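Long-range contacts in putative transcriptional regulator, LysR family (Vibrio parahaemolyticus, PDB 3OXN), which probably acts as a DNA-binding transcription regulator of the LysR family, this chain being its substrate-binding (effector) part without the DNA-binding domain: residues H118-I123 and R141-R146; L94-K99 and I162-P167; D112-P117 and I136-R141. All coordinates share one frame; numbering follows the deposited sequence.

How the contacts relate
Contacts 1 and 2 are buried and belong to the same mixed sheet. Contact 3 lies at the surface. Contact 1 joins strand 142-146 to strand 117-120, and contact 2 joins strand 163-167 to strand 93-98. The two are coupled because 117-120 and 163-167 are neighbours: A119 O and I121 N pair with T165. Contact 1 is parallel and mixes H118, R141 and R146 with two selenomethionines. Contact 2 is antiparallel and its side chains are nearly all aliphatic. Contact 3 has no hydrogen bond across it. It shares R141 with contact 1 and reaches contact 2 through Y113 and P117, so it packs beside the end of the same sheet.

Contact 1: H118-I123 and R141-R146; sequences HAMIAI and RKMVLR
The methylene chain of R141 crosses one face of the H118 imidazole at about a right angle. The guanidinium plane stands 84° from the ring, and H118 CD2 lies at its edge; R141 NH2 makes a salt bridge with E132 of helix 125-134. H118 also pairs through its backbone: its N donates to K142 O at 2.7 Å, and its O accepts from L145 N at 3.3 Å. M120 N then donates to L145 O (2.7 Å). The pairing is parallel, with bridges A119-L145 and M120-R146. It is irregular at V144, whose N also bonds weakly to H118 O. Strand 117-120, helix 125-134 and strand 142-146 form a beta-alpha-beta unit. A strand of the second subunit pairs in parallel with L145 and R146, extending the sheet across the interface. Selenomethionine M120 has CG anti to its backbone N (chi1 -179°) and bends at chi3, which brings CE to 3.5 Å from SE of selenomethionine M143. R146 is on the same face, and its CD lies 4.2 Å from M120 CB. The bent R146 chain reaches past the strand end, where NH2 makes a weak 3.0 Å hydrogen bond to I123 O. R146 NH1 has a salt bridge to D125.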
loop_
_atom_site.group_PDB
_atom_site.type_symbol
_atom_site.label_atom_id
_atom_site.label_comp_id
_atom_site.label_asym_id
_atom_site.label_seq_id
_atom_site.Cartn_x
_atom_site.Cartn_y
_atom_site.Cartn_z
ATOM N N HIS A 118 -2.275 11.905 -16.548
ATOM C CA HIS A 118 -1.568 10.697 -16.163
ATOM C C HIS A 118 -1.740 10.433 -14.678
ATOM O O HIS A 118 -1.612 11.348 -13.868
ATOM C CB HIS A 118 -0.073 10.826 -16.482
ATOM C CG HIS A 118 0.262 10.690 -17.939
ATOM N ND1 HIS A 118 -0.122 11.622 -18.883
ATOM C CD2 HIS A 118 0.977 9.751 -18.604
ATOM C CE1 HIS A 118 0.327 11.248 -20.071
ATOM N NE2 HIS A 118 1.002 10.122 -19.930
ATOM N N ALA A 119 -2.033 9.179 -14.330
ATOM C CA ALA A 119 -2.047 8.732 -12.937
ATOM C C ALA A 119 -0.938 7.710 -12.706
ATOM O O ALA A 119 -0.951 6.635 -13.296
ATOM C CB ALA A 119 -3.398 8.145 -12.582
HETATM N N MSE A 120 0.032 8.039 -11.859
HETATM C CA MSE A 120 1.198 7.169 -11.697
HETATM C C MSE A 120 1.165 6.326 -10.442
HETATM O O MSE A 120 1.373 6.830 -9.346
HETATM C CB MSE A 120 2.477 7.982 -11.701
HETATM C CG MSE A 120 3.701 7.123 -11.562
HETATM SE SE MSE A 120 5.324 8.052 -12.129
HETATM C CE MSE A 120 4.676 8.898 -13.777
ATOM N N ILE A 121 0.941 5.032 -10.604
ATOM C CA ILE A 121 0.727 4.173 -9.454
ATOM C C ILE A 121 1.935 3.295 -9.151
ATOM O O ILE A 121 2.629 2.881 -10.068
ATOM C CB ILE A 121 -0.532 3.316 -9.667
ATOM C CG1 ILE A 121 -1.765 4.169 -9.399
ATOM C CG2 ILE A 121 -0.517 2.085 -8.772
ATOM C CD1 ILE A 121 -1.647 4.934 -8.102
ATOM N N ALA A 122 2.211 3.076 -7.864
ATOM C CA ALA A 122 3.136 2.046 -7.367
ATOM C C ALA A 122 4.557 2.103 -7.907
ATOM O O ALA A 122 5.312 1.131 -7.791
ATOM C CB ALA A 122 2.546 0.666 -7.596
ATOM N N ILE A 123 4.907 3.240 -8.495
ATOM C CA ILE A 123 6.206 3.462 -9.110
ATOM C C ILE A 123 7.085 4.194 -8.123
ATOM O O ILE A 123 6.713 5.265 -7.641
ATOM C CB ILE A 123 6.057 4.399 -10.312
ATOM C CG1 ILE A 123 5.293 3.709 -11.449
ATOM C CG2 ILE A 123 7.410 4.930 -10.751
ATOM C CD1 ILE A 123 6.070 2.620 -12.196
ATOM N N ARG A 141 3.921 16.020 -19.671
ATOM C CA ARG A 141 2.563 15.519 -19.566
ATOM C C ARG A 141 1.943 16.069 -18.289
ATOM O O ARG A 141 2.650 16.576 -17.429
ATOM C CB ARG A 141 2.526 13.987 -19.618
ATOM C CG ARG A 141 3.005 13.311 -18.380
ATOM C CD ARG A 141 3.421 11.896 -18.698
ATOM N NE ARG A 141 4.237 11.318 -17.636
ATOM C CZ ARG A 141 5.456 11.744 -17.323
ATOM N NH1 ARG A 141 6.008 12.760 -17.985
ATOM N NH2 ARG A 141 6.123 11.151 -16.344
ATOM N N LYS A 142 0.623 16.003 -18.177
ATOM C CA LYS A 142 -0.046 16.398 -16.944
ATOM C C LYS A 142 -0.157 15.185 -16.033
ATOM O O LYS A 142 -0.835 14.211 -16.344
ATOM C CB LYS A 142 -1.425 17.014 -17.231
ATOM C CG LYS A 142 -2.204 16.290 -18.364
ATOM C CD LYS A 142 -3.426 17.080 -18.920
ATOM C CE LYS A 142 -4.196 16.234 -19.967
ATOM N NZ LYS A 142 -5.237 16.973 -20.763
HETATM N N MSE A 143 0.545 15.249 -14.911
HETATM C CA MSE A 143 0.515 14.216 -13.891
HETATM C C MSE A 143 -0.551 14.513 -12.843
HETATM O O MSE A 143 -0.272 15.117 -11.809
HETATM C CB MSE A 143 1.877 14.188 -13.217
HETATM C CG MSE A 143 2.838 13.164 -13.794
HETATM SE SE MSE A 143 2.583 11.557 -12.732
HETATM C CE MSE A 143 2.803 12.350 -10.957
ATOM N N VAL A 144 -1.776 14.092 -13.108
ATOM C CA VAL A 144 -2.908 14.435 -12.257
ATOM C C VAL A 144 -2.937 13.676 -10.920
ATOM O O VAL A 144 -3.524 14.140 -9.942
ATOM C CB VAL A 144 -4.225 14.211 -13.024
ATOM C CG1 VAL A 144 -5.307 13.714 -12.111
ATOM C CG2 VAL A 144 -4.644 15.483 -13.729
ATOM N N LEU A 145 -2.315 12.506 -10.872
ATOM C CA LEU A 145 -2.347 11.699 -9.653
ATOM C C LEU A 145 -1.082 10.861 -9.458
ATOM O O LEU A 145 -0.613 10.187 -10.378
ATOM C CB LEU A 145 -3.594 10.809 -9.627
ATOM C CG LEU A 145 -3.706 9.762 -8.515
ATOM C CD1 LEU A 145 -3.459 10.380 -7.147
ATOM C CD2 LEU A 145 -5.070 9.053 -8.556
ATOM N N ARG A 146 -0.523 10.917 -8.253
ATOM C CA ARG A 146 0.611 10.068 -7.913
ATOM C C ARG A 146 0.352 9.405 -6.576
ATOM O O ARG A 146 0.427 10.050 -5.540
ATOM C CB ARG A 146 1.891 10.880 -7.859
ATOM C CG ARG A 146 3.039 10.166 -7.199
ATOM C CD ARG A 146 4.056 9.682 -8.205
ATOM N NE ARG A 146 4.983 8.764 -7.551
ATOM C CZ ARG A 146 6.240 9.048 -7.232
ATOM N NH1 ARG A 146 6.757 10.233 -7.528
ATOM N NH2 ARG A 146 6.987 8.128 -6.634
#

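Contact 2: L94-K99 and I162-P167; sequences LCLLSK and IIITVP
L94 and V166 form an antiparallel, hydrogen-bonded pair at the start of this contact. L94 N donates to V166 O at 2.7 Å with an N-H...O angle of 170°, and V166 N donates back to L94 O at 2.9 Å. C95 and T165 follow as a non-hydrogen-bonded pair. L96 and I164 make the next hydrogen-bonded pair: L96 N to I164 O is 2.8 Å and I164 N to L96 O is 3.0 Å. The strand axes approach to 4.5 Å, and the angle of 145° between their directions reflects the twist of the sheet. This is the mixed sheet of one alpha/beta lobe in a domain of the periplasmic-binding-protein type. Strand 163-167 has parallel strand 117-120 on its other side, so it is where the sheet changes from parallel to antiparallel pairing, and strand 180-183 flanks strand 93-98 in turn.

L94, L96, I164 and V166 point to one face. Helix 168-177 packs on L94, L96 and V166 of that face: L96 and V166 both touch A171, and L94 touches Y172. L96 and V166 cross at about a right angle, with L96 CD2 3.7 Å from V166 CG2. L96 and I164 meet nearer the backbone, through their CB atoms. The other face carries C95 and T165. C95 has SG anti to its carbonyl carbon (chi1 -65°), and both its CB and SG lie against I163 CG2. L97 and I163 lie side by side and point the same way. In this pair L97 CD2 is the touching methyl, 3.4 Å from I163 CG1.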
loop_
_atom_site.group_PDB
_atom_site.type_symbol
_atom_site.label_atom_id
_atom_site.label_comp_id
_atom_site.label_asym_id
_atom_site.label_seq_id
_atom_site.Cartn_x
_atom_site.Cartn_y
_atom_site.Cartn_z
ATOM N N LEU A 94 4.025 -0.454 -17.566
ATOM C CA LEU A 94 2.918 -0.665 -18.485
ATOM C C LEU A 94 1.786 0.317 -18.148
ATOM O O LEU A 94 1.747 0.856 -17.052
ATOM C CB LEU A 94 2.440 -2.110 -18.351
ATOM C CG LEU A 94 2.348 -2.987 -19.605
ATOM C CD1 LEU A 94 3.592 -2.869 -20.481
ATOM C CD2 LEU A 94 2.100 -4.438 -19.216
ATOM N N CYS A 95 0.869 0.554 -19.079
ATOM C CA CYS A 95 -0.238 1.482 -18.855
ATOM C C CYS A 95 -1.580 0.787 -18.695
ATOM O O CYS A 95 -1.808 -0.282 -19.262
ATOM C CB CYS A 95 -0.326 2.478 -19.999
ATOM S SG CYS A 95 1.117 3.508 -20.018
ATOM N N LEU A 96 -2.472 1.416 -17.940
ATOM C CA LEU A 96 -3.797 0.880 -17.691
ATOM C C LEU A 96 -4.818 1.933 -18.068
ATOM O O LEU A 96 -4.754 3.058 -17.577
ATOM C CB LEU A 96 -3.937 0.535 -16.208
ATOM C CG LEU A 96 -3.879 -0.906 -15.664
ATOM C CD1 LEU A 96 -3.198 -1.890 -16.602
ATOM C CD2 LEU A 96 -3.239 -0.935 -14.273
ATOM N N LEU A 97 -5.762 1.585 -18.937
ATOM C CA LEU A 97 -6.843 2.515 -19.290
ATOM C C LEU A 97 -8.209 1.951 -18.936
ATOM O O LEU A 97 -8.394 0.756 -18.944
ATOM C CB LEU A 97 -6.836 2.841 -20.785
ATOM C CG LEU A 97 -5.506 3.244 -21.386
ATOM C CD1 LEU A 97 -5.763 3.804 -22.742
ATOM C CD2 LEU A 97 -4.875 4.278 -20.505
ATOM N N SER A 98 -9.167 2.822 -18.650
ATOM C CA SER A 98 -10.550 2.401 -18.460
ATOM C C SER A 98 -11.074 1.863 -19.775
ATOM O O SER A 98 -10.650 2.304 -20.840
ATOM C CB SER A 98 -11.414 3.581 -17.996
ATOM O OG SER A 98 -12.789 3.248 -18.010
ATOM N N LYS A 99 -11.996 0.913 -19.709
ATOM C CA LYS A 99 -12.480 0.277 -20.926
ATOM C C LYS A 99 -13.234 1.295 -21.777
ATOM O O LYS A 99 -13.394 1.103 -22.975
ATOM C CB LYS A 99 -13.354 -0.931 -20.602
ATOM C CG LYS A 99 -12.917 -2.197 -21.319
ATOM C CD LYS A 99 -12.635 -1.917 -22.809
ATOM C CE LYS A 99 -12.384 -3.214 -23.612
ATOM N NZ LYS A 99 -12.015 -2.967 -25.064
ATOM N N ILE A 162 -7.835 9.323 -17.469
ATOM C CA ILE A 162 -6.443 9.147 -17.083
ATOM C C ILE A 162 -5.817 7.898 -17.684
ATOM O O ILE A 162 -6.492 6.899 -17.928
ATOM C CB ILE A 162 -6.239 9.135 -15.563
ATOM C CG1 ILE A 162 -7.282 8.239 -14.897
ATOM C CG2 ILE A 162 -6.249 10.552 -15.004
ATOM C CD1 ILE A 162 -6.965 7.940 -13.444
ATOM N N ILE A 163 -4.517 7.986 -17.939
ATOM C CA ILE A 163 -3.703 6.835 -18.275
ATOM C C ILE A 163 -2.876 6.491 -17.044
ATOM O O ILE A 163 -2.042 7.294 -16.586
ATOM C CB ILE A 163 -2.774 7.127 -19.463
ATOM C CG1 ILE A 163 -3.584 7.399 -20.729
ATOM C CG2 ILE A 163 -1.811 5.978 -19.683
ATOM C CD1 ILE A 163 -2.818 8.189 -21.748
ATOM N N ILE A 164 -3.125 5.298 -16.510
ATOM C CA ILE A 164 -2.498 4.843 -15.274
ATOM C C ILE A 164 -1.189 4.110 -15.557
ATOM O O ILE A 164 -1.215 2.978 -16.022
ATOM C CB ILE A 164 -3.431 3.879 -14.493
ATOM C CG1 ILE A 164 -4.717 4.577 -14.048
ATOM C CG2 ILE A 164 -2.733 3.354 -13.275
ATOM C CD1 ILE A 164 -5.731 4.767 -15.162
ATOM N N THR A 165 -0.046 4.733 -15.285
ATOM C CA THR A 165 1.226 4.024 -15.436
ATOM C C THR A 165 1.515 3.172 -14.212
ATOM O O THR A 165 1.262 3.592 -13.092
ATOM C CB THR A 165 2.395 4.976 -15.635
ATOM O OG1 THR A 165 2.201 5.734 -16.839
ATOM C CG2 THR A 165 3.686 4.174 -15.719
ATOM N N VAL A 166 2.049 1.976 -14.422
ATOM C CA VAL A 166 2.272 1.024 -13.332
ATOM C C VAL A 166 3.331 0.027 -13.743
ATOM O O VAL A 166 3.490 -0.239 -14.938
ATOM C CB VAL A 166 1.021 0.179 -13.052
ATOM C CG1 VAL A 166 0.050 0.907 -12.162
ATOM C CG2 VAL A 166 0.380 -0.251 -14.356
ATOM N N PRO A 167 4.040 -0.556 -12.756
ATOM C CA PRO A 167 4.936 -1.683 -13.048
ATOM C C PRO A 167 4.165 -2.764 -13.812
ATOM O O PRO A 167 3.041 -3.084 -13.412
ATOM C CB PRO A 167 5.330 -2.192 -11.654
ATOM C CG PRO A 167 5.130 -1.059 -10.762
ATOM C CD PRO A 167 3.964 -0.277 -11.312
#

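Contact 3: D112-P117 and I136-R141; sequences DYLSHP and IDKPQR
L114 meets the loop before strand 142-146 through one methyl, CD2. That methyl lies 3.7 Å from K138 CB and 3.9 Å from P139 CD. The leucine side chain crosses the proline at about a right angle. K138 touches with CB alone; beyond it the chain bends at chi2 and chi4 and turns from L114. The second point of touch is Y113 with R141: Y113 CE1 is 4.0 Å from R141 CD. The planes of the tyrosine ring and the guanidinium are turned only 21° apart.

The next shell sets these groups in place. R141 has CG between its backbone N and carbonyl carbon (chi1 74°), and from there the chain runs extended to NE. Its NH2 forms a salt bridge with E132 of helix 125-134, which ties the loop to the helix it follows. Y113 sits in helix 110-114 and is buried. Its OH is hydrogen-bonded to T165 OG1 in the sheet, and its ring meets the H118 ring edge to face. Just after L114, S115 N donates to D112 O at 3.1 Å, and S115 OG bonds to D111 O.

K138 and P139 also touch a crystal neighbour, so the loop's exact position may partly reflect the lattice. No hydrogen bond or salt bridge crosses between 112-117 and 136-141. The contact therefore rests on van der Waals packing of carbon atoms, aliphatic apart from the tyrosine ring. Y113 OH and R141 NH2 have their polar partners elsewhere, in T165 and E132.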
loop_
_atom_site.group_PDB
_atom_site.type_symbol
_atom_site.label_atom_id
_atom_site.label_comp_id
_atom_site.label_asym_id
_atom_site.label_seq_id
_atom_site.Cartn_x
_atom_site.Cartn_y
_atom_site.Cartn_z
ATOM N N ASP A 112 -0.538 10.463 -28.309
ATOM C CA ASP A 112 -1.736 10.205 -27.512
ATOM C C ASP A 112 -1.386 10.182 -26.032
ATOM O O ASP A 112 -2.079 10.785 -25.203
ATOM C CB ASP A 112 -2.386 8.878 -27.901
ATOM C CG ASP A 112 -2.603 8.746 -29.396
ATOM O OD1 ASP A 112 -1.603 8.616 -30.145
ATOM O OD2 ASP A 112 -3.783 8.761 -29.809
ATOM N N TYR A 113 -0.309 9.479 -25.705
ATOM C CA TYR A 113 0.164 9.406 -24.330
ATOM C C TYR A 113 0.311 10.825 -23.755
ATOM O O TYR A 113 -0.259 11.153 -22.706
ATOM C CB TYR A 113 1.494 8.643 -24.296
ATOM C CG TYR A 113 2.022 8.302 -22.922
ATOM C CD1 TYR A 113 3.061 9.020 -22.363
ATOM C CD2 TYR A 113 1.491 7.242 -22.197
ATOM C CE1 TYR A 113 3.548 8.707 -21.120
ATOM C CE2 TYR A 113 1.964 6.918 -20.955
ATOM C CZ TYR A 113 2.997 7.653 -20.411
ATOM O OH TYR A 113 3.478 7.348 -19.148
ATOM N N LEU A 114 1.048 11.670 -24.470
ATOM C CA LEU A 114 1.355 13.031 -24.029
ATOM C C LEU A 114 0.172 14.022 -24.003
ATOM O O LEU A 114 0.331 15.149 -23.534
ATOM C CB LEU A 114 2.502 13.610 -24.869
ATOM C CG LEU A 114 3.923 13.390 -24.339
ATOM C CD1 LEU A 114 4.050 12.104 -23.561
ATOM C CD2 LEU A 114 4.922 13.422 -25.481
ATOM N N SER A 115 -1.002 13.610 -24.482
ATOM C CA SER A 115 -2.162 14.500 -24.521
ATOM C C SER A 115 -3.168 14.226 -23.420
ATOM O O SER A 115 -4.226 14.839 -23.392
ATOM C CB SER A 115 -2.924 14.363 -25.846
ATOM O OG SER A 115 -2.131 13.782 -26.857
ATOM N N HIS A 116 -2.876 13.282 -22.538
ATOM C CA HIS A 116 -3.877 12.849 -21.567
ATOM C C HIS A 116 -3.375 12.980 -20.132
ATOM O O HIS A 116 -2.159 12.958 -19.893
ATOM C CB HIS A 116 -4.292 11.397 -21.846
ATOM C CG HIS A 116 -5.189 11.234 -23.034
ATOM N ND1 HIS A 116 -6.563 11.173 -22.925
ATOM C CD2 HIS A 116 -4.909 11.102 -24.349
ATOM C CE1 HIS A 116 -7.092 11.018 -24.127
ATOM N NE2 HIS A 116 -6.110 10.973 -25.010
ATOM N N PRO A 117 -4.312 13.103 -19.170
ATOM C CA PRO A 117 -3.961 13.184 -17.746
ATOM C C PRO A 117 -3.342 11.860 -17.329
ATOM O O PRO A 117 -3.848 10.813 -17.725
ATOM C CB PRO A 117 -5.315 13.334 -17.047
ATOM C CG PRO A 117 -6.341 13.415 -18.127
ATOM C CD PRO A 117 -5.755 12.916 -19.375
ATOM N N ILE A 136 12.612 12.712 -21.452
ATOM C CA ILE A 136 13.312 13.972 -21.195
ATOM C C ILE A 136 13.255 14.990 -22.334
ATOM O O ILE A 136 13.394 16.186 -22.093
ATOM C CB ILE A 136 14.787 13.752 -20.768
ATOM C CG1 ILE A 136 15.328 14.973 -20.028
ATOM C CG2 ILE A 136 15.667 13.488 -21.963
ATOM C CD1 ILE A 136 14.760 15.179 -18.674
ATOM N N ASP A 137 13.042 14.530 -23.564
ATOM C CA ASP A 137 13.024 15.413 -24.735
ATOM C C ASP A 137 11.616 15.673 -25.243
ATOM O O ASP A 137 11.438 16.168 -26.352
ATOM C CB ASP A 137 13.842 14.811 -25.888
ATOM C CG ASP A 137 15.345 14.801 -25.613
ATOM O OD1 ASP A 137 15.850 15.777 -24.999
ATOM O OD2 ASP A 137 16.019 13.820 -26.026
ATOM N N LYS A 138 10.617 15.330 -24.442
ATOM C CA LYS A 138 9.233 15.432 -24.873
ATOM C C LYS A 138 8.492 16.517 -24.109
ATOM O O LYS A 138 8.918 16.929 -23.020
ATOM C CB LYS A 138 8.509 14.100 -24.676
ATOM C CG LYS A 138 9.293 12.851 -25.110
ATOM C CD LYS A 138 9.705 12.881 -26.583
ATOM C CE LYS A 138 10.837 11.875 -26.834
ATOM N NZ LYS A 138 11.780 11.805 -25.640
ATOM N N PRO A 139 7.378 16.998 -24.684
ATOM C CA PRO A 139 6.512 17.906 -23.937
ATOM C C PRO A 139 6.272 17.363 -22.544
ATOM O O PRO A 139 6.440 16.175 -22.296
ATOM C CB PRO A 139 5.218 17.872 -24.751
ATOM C CG PRO A 139 5.705 17.712 -26.136
ATOM C CD PRO A 139 6.886 16.790 -26.056
ATOM N N GLN A 140 5.885 18.237 -21.635
ATOM C CA GLN A 140 5.472 17.817 -20.309
ATOM C C GLN A 140 4.136 17.072 -20.445
ATOM O O GLN A 140 3.291 17.449 -21.253
ATOM C CB GLN A 140 5.266 19.067 -19.461
ATOM C CG GLN A 140 6.036 19.138 -18.168
ATOM C CD GLN A 140 6.200 20.590 -17.718
ATOM O OE1 GLN A 140 6.988 21.344 -18.305
ATOM N NE2 GLN A 140 5.436 20.995 -16.694
ATOM N N ARG A 141 3.921 16.020 -19.671
ATOM C CA ARG A 141 2.563 15.519 -19.566
ATOM C C ARG A 141 1.943 16.069 -18.289
ATOM O O ARG A 141 2.650 16.576 -17.429
ATOM C CB ARG A 141 2.526 13.987 -19.618
ATOM C CG ARG A 141 3.005 13.311 -18.380
ATOM C CD ARG A 141 3.421 11.896 -18.698
ATOM N NE ARG A 141 4.237 11.318 -17.636
ATOM C CZ ARG A 141 5.456 11.744 -17.323
ATOM N NH1 ARG A 141 6.008 12.760 -17.985
ATOM N NH2 ARG A 141 6.123 11.151 -16.344
#